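Local coordinates for minor capsid protein (Cafeteriavirus-dependent mavirus, PDB 6G42), which forms the penton of the virophage capsid, five copies of a jelly-roll protein probably closing each icosahedral vertex, at residues N48-H59 against T295-I306. Numbering follows the deposited sequence.
Sequences NYLLIVEEFHLH and TVIQLKLLFESI
A classic beta bulge interrupts the antiparallel ladder that joins Tyr49-His59 to Val296-Ser305 in the jelly-roll part of this penton protein. Glu54 and Glu55 both lie opposite Lys300, and their amides converge on its carbonyl: Glu54 N stands 3.0 Å from Lys300 O but with a bent N-H...O angle of 123°, and the Glu55 bond is long, so both count as weak. In return Lys300 N gives a 2.7 Å bond to Glu55 O. On both sides of this shift the pairing is regular, as in Leu50 with Glu304, where Leu50 N reaches Glu304 O at 2.8 Å.

The face bearing Leu51, Val53, Leu301 and Phe303 is largely apolar. Leu51 CD1 sits over one face of the Phe303 ring, displaced toward its rim, in a CH-pi contact 4.1 Å from the centroid; with Leu51 CG anti to its N (chi1 168°), the end of the side chain comes nearer to strand 296-305 than its CB direction alone would suggest. Val53 and Leu301 run side by side, with Val53 CG2 3.8 Å from Leu301 CD2. On the other face Ile52 CG2 packs 3.7 Å from Leu302 CB, while His57 lies alongside Gln298, ring and amide planes 61° apart.

The part of that face bearing Glu55, His57, Gln298 and Lys300 meets a second subunit: Lys300 forms a salt bridge with its Glu216, and Gln298 NE2 and Glu55 OE2 are hydrogen-bonded to its Ser202 OG and His203 NE2. Within the chain, the apolar face packs through Leu299 and Leu301 on strand 272-281, and the pair occupies the middle of a four-stranded sheet between strands 8-15 and 248-264.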
# COMPACT_ATOMS: atom_id res chain seq x y z
N ASN C 48 -22.96 -31.34 -4.47
CA ASN C 48 -22.70 -30.68 -3.19
C ASN C 48 -22.07 -29.32 -3.42
O ASN C 48 -21.26 -29.16 -4.33
CB ASN C 48 -21.75 -31.52 -2.33
CG ASN C 48 -22.40 -32.78 -1.79
OD1 ASN C 48 -23.60 -32.80 -1.51
ND2 ASN C 48 -21.61 -33.82 -1.61
N TYR C 49 -22.42 -28.35 -2.58
CA TYR C 49 -22.01 -26.95 -2.76
C TYR C 49 -21.36 -26.32 -1.54
O TYR C 49 -21.68 -26.65 -0.40
CB TYR C 49 -23.21 -26.10 -3.15
CG TYR C 49 -23.80 -26.45 -4.48
CD1 TYR C 49 -24.72 -27.49 -4.61
CD2 TYR C 49 -23.46 -25.73 -5.63
CE1 TYR C 49 -25.28 -27.81 -5.83
CE2 TYR C 49 -24.02 -26.05 -6.87
CZ TYR C 49 -24.93 -27.08 -6.96
OH TYR C 49 -25.48 -27.40 -8.17
N LEU C 50 -20.45 -25.39 -1.81
CA LEU C 50 -19.91 -24.47 -0.82
C LEU C 50 -20.52 -23.10 -1.09
O LEU C 50 -20.82 -22.77 -2.23
CB LEU C 50 -18.39 -24.38 -0.95
CG LEU C 50 -17.61 -25.67 -0.77
CD1 LEU C 50 -16.14 -25.43 -1.11
CD2 LEU C 50 -17.74 -26.22 0.64
N LEU C 51 -20.70 -22.31 -0.03
CA LEU C 51 -21.16 -20.93 -0.12
C LEU C 51 -20.05 -19.97 0.33
O LEU C 51 -19.47 -20.14 1.40
CB LEU C 51 -22.38 -20.71 0.78
CG LEU C 51 -22.83 -19.26 1.02
CD1 LEU C 51 -23.34 -18.62 -0.26
CD2 LEU C 51 -23.91 -19.24 2.08
N ILE C 52 -19.80 -18.95 -0.49
CA ILE C 52 -18.90 -17.85 -0.14
C ILE C 52 -19.51 -16.51 -0.56
O ILE C 52 -20.08 -16.39 -1.66
CB ILE C 52 -17.48 -18.03 -0.74
CG1 ILE C 52 -16.55 -16.90 -0.31
CG2 ILE C 52 -17.51 -18.12 -2.27
CD1 ILE C 52 -15.09 -17.28 -0.43
N VAL C 53 -19.41 -15.52 0.33
CA VAL C 53 -19.84 -14.16 0.05
C VAL C 53 -18.70 -13.48 -0.71
O VAL C 53 -17.69 -13.12 -0.11
CB VAL C 53 -20.18 -13.40 1.36
CG1 VAL C 53 -20.59 -11.95 1.08
CG2 VAL C 53 -21.28 -14.13 2.12
N GLU C 54 -18.88 -13.34 -2.02
CA GLU C 54 -17.89 -12.71 -2.90
C GLU C 54 -17.72 -11.21 -2.59
O GLU C 54 -16.60 -10.72 -2.45
CB GLU C 54 -18.30 -12.91 -4.36
CG GLU C 54 -17.38 -12.30 -5.43
CD GLU C 54 -16.04 -13.00 -5.59
OE1 GLU C 54 -15.85 -14.10 -5.00
OE2 GLU C 54 -15.17 -12.46 -6.31
N GLU C 55 -18.83 -10.49 -2.49
CA GLU C 55 -18.80 -9.03 -2.39
C GLU C 55 -20.07 -8.47 -1.76
O GLU C 55 -21.17 -8.96 -2.01
CB GLU C 55 -18.57 -8.46 -3.80
CG GLU C 55 -18.93 -7.00 -4.06
CD GLU C 55 -18.58 -6.56 -5.48
OE1 GLU C 55 -18.62 -7.40 -6.41
OE2 GLU C 55 -18.27 -5.36 -5.67
N PHE C 56 -19.90 -7.45 -0.91
CA PHE C 56 -21.01 -6.60 -0.51
C PHE C 56 -20.61 -5.12 -0.47
O PHE C 56 -19.43 -4.78 -0.51
CB PHE C 56 -21.67 -7.06 0.81
CG PHE C 56 -20.82 -6.89 2.05
CD1 PHE C 56 -20.72 -5.65 2.68
CD2 PHE C 56 -20.20 -7.99 2.63
CE1 PHE C 56 -19.96 -5.50 3.83
CE2 PHE C 56 -19.45 -7.84 3.79
CZ PHE C 56 -19.33 -6.60 4.39
N HIS C 57 -21.63 -4.26 -0.40
CA HIS C 57 -21.44 -2.81 -0.31
C HIS C 57 -22.53 -2.19 0.56
O HIS C 57 -23.71 -2.27 0.23
CB HIS C 57 -21.44 -2.20 -1.72
CG HIS C 57 -20.92 -0.79 -1.79
ND1 HIS C 57 -20.13 -0.22 -0.82
CD2 HIS C 57 -21.07 0.15 -2.74
CE1 HIS C 57 -19.82 1.02 -1.17
NE2 HIS C 57 -20.39 1.27 -2.33
N LEU C 58 -22.14 -1.60 1.68
CA LEU C 58 -23.06 -0.95 2.60
C LEU C 58 -22.96 0.55 2.35
O LEU C 58 -22.19 1.27 3.00
CB LEU C 58 -22.72 -1.29 4.06
CG LEU C 58 -22.37 -2.76 4.35
CD1 LEU C 58 -22.05 -2.93 5.83
CD2 LEU C 58 -23.48 -3.72 3.94
N HIS C 59 -23.72 1.01 1.36
CA HIS C 59 -23.58 2.37 0.85
C HIS C 59 -24.52 3.37 1.50
O HIS C 59 -25.73 3.28 1.33
CB HIS C 59 -23.79 2.37 -0.65
CG HIS C 59 -23.34 3.62 -1.33
ND1 HIS C 59 -22.14 4.22 -1.05
CD2 HIS C 59 -23.94 4.37 -2.28
CE1 HIS C 59 -22.01 5.30 -1.79
NE2 HIS C 59 -23.09 5.41 -2.55
N THR C 295 -29.85 4.83 1.97
CA THR C 295 -29.04 3.61 1.97
C THR C 295 -29.28 2.76 0.73
O THR C 295 -30.42 2.46 0.38
CB THR C 295 -29.35 2.74 3.22
OG1 THR C 295 -29.03 3.48 4.41
CG2 THR C 295 -28.54 1.44 3.21
N VAL C 296 -28.19 2.40 0.07
CA VAL C 296 -28.20 1.35 -0.94
C VAL C 296 -27.28 0.24 -0.45
O VAL C 296 -26.21 0.51 0.07
CB VAL C 296 -27.74 1.84 -2.33
CG1 VAL C 296 -27.76 0.70 -3.35
CG2 VAL C 296 -28.64 2.97 -2.79
N ILE C 297 -27.73 -0.99 -0.61
CA ILE C 297 -26.99 -2.16 -0.16
C ILE C 297 -26.90 -3.16 -1.31
O ILE C 297 -27.91 -3.49 -1.92
CB ILE C 297 -27.62 -2.73 1.13
CG1 ILE C 297 -27.23 -1.81 2.28
CG2 ILE C 297 -27.14 -4.15 1.41
CD1 ILE C 297 -27.95 -2.05 3.58
N GLN C 298 -25.68 -3.59 -1.62
CA GLN C 298 -25.41 -4.56 -2.68
C GLN C 298 -24.75 -5.79 -2.06
O GLN C 298 -24.15 -5.72 -0.99
CB GLN C 298 -24.51 -3.97 -3.75
CG GLN C 298 -25.20 -2.95 -4.65
CD GLN C 298 -24.22 -2.08 -5.42
OE1 GLN C 298 -23.01 -2.31 -5.40
NE2 GLN C 298 -24.75 -1.07 -6.11
N LEU C 299 -24.88 -6.91 -2.76
CA LEU C 299 -24.57 -8.22 -2.20
C LEU C 299 -24.41 -9.25 -3.31
O LEU C 299 -25.24 -9.33 -4.20
CB LEU C 299 -25.72 -8.62 -1.26
CG LEU C 299 -25.58 -9.85 -0.37
CD1 LEU C 299 -26.26 -9.59 0.97
CD2 LEU C 299 -26.19 -11.08 -1.03
N LYS C 300 -23.33 -10.02 -3.25
CA LYS C 300 -23.05 -11.03 -4.27
C LYS C 300 -22.60 -12.32 -3.59
O LYS C 300 -21.64 -12.32 -2.82
CB LYS C 300 -21.98 -10.52 -5.24
CG LYS C 300 -21.92 -11.27 -6.57
CD LYS C 300 -21.19 -10.47 -7.64
CE LYS C 300 -21.51 -10.94 -9.06
NZ LYS C 300 -20.40 -11.72 -9.65
N LEU C 301 -23.31 -13.41 -3.88
CA LEU C 301 -23.04 -14.71 -3.30
C LEU C 301 -22.54 -15.66 -4.38
O LEU C 301 -22.87 -15.51 -5.56
CB LEU C 301 -24.31 -15.28 -2.67
CG LEU C 301 -25.03 -14.43 -1.63
CD1 LEU C 301 -26.36 -15.07 -1.28
CD2 LEU C 301 -24.20 -14.24 -0.38
N LEU C 302 -21.74 -16.65 -3.98
CA LEU C 302 -21.28 -17.69 -4.88
C LEU C 302 -21.57 -19.07 -4.30
O LEU C 302 -21.13 -19.38 -3.20
CB LEU C 302 -19.77 -17.56 -5.14
CG LEU C 302 -19.10 -18.71 -5.91
CD1 LEU C 302 -19.71 -18.88 -7.29
CD2 LEU C 302 -17.60 -18.49 -6.00
N PHE C 303 -22.33 -19.87 -5.05
CA PHE C 303 -22.49 -21.28 -4.76
C PHE C 303 -21.55 -22.05 -5.68
O PHE C 303 -21.75 -22.08 -6.90
CB PHE C 303 -23.95 -21.71 -4.93
CG PHE C 303 -24.89 -21.01 -3.98
CD1 PHE C 303 -25.09 -21.49 -2.69
CD2 PHE C 303 -25.57 -19.85 -4.37
CE1 PHE C 303 -25.95 -20.84 -1.81
CE2 PHE C 303 -26.42 -19.19 -3.50
CZ PHE C 303 -26.61 -19.69 -2.22
N GLU C 304 -20.50 -22.61 -5.09
CA GLU C 304 -19.43 -23.30 -5.81
C GLU C 304 -19.53 -24.81 -5.54
O GLU C 304 -19.43 -25.26 -4.38
CB GLU C 304 -18.08 -22.76 -5.34
CG GLU C 304 -16.86 -23.29 -6.08
CD GLU C 304 -15.54 -22.80 -5.50
OE1 GLU C 304 -15.44 -21.59 -5.17
OE2 GLU C 304 -14.61 -23.62 -5.35
N SER C 305 -19.72 -25.60 -6.60
CA SER C 305 -19.91 -27.04 -6.46
C SER C 305 -18.59 -27.75 -6.21
O SER C 305 -17.53 -27.23 -6.56
CB SER C 305 -20.61 -27.65 -7.69
OG SER C 305 -19.75 -27.71 -8.81
N ILE C 306 -18.67 -28.93 -5.59
CA ILE C 306 -17.51 -29.78 -5.33
C ILE C 306 -17.69 -31.06 -6.16
O ILE C 306 -17.00 -32.06 -5.98
CB ILE C 306 -17.35 -30.14 -3.82
CG1 ILE C 306 -17.90 -29.04 -2.90
CG2 ILE C 306 -15.88 -30.40 -3.50
CD1 ILE C 306 -17.91 -29.40 -1.43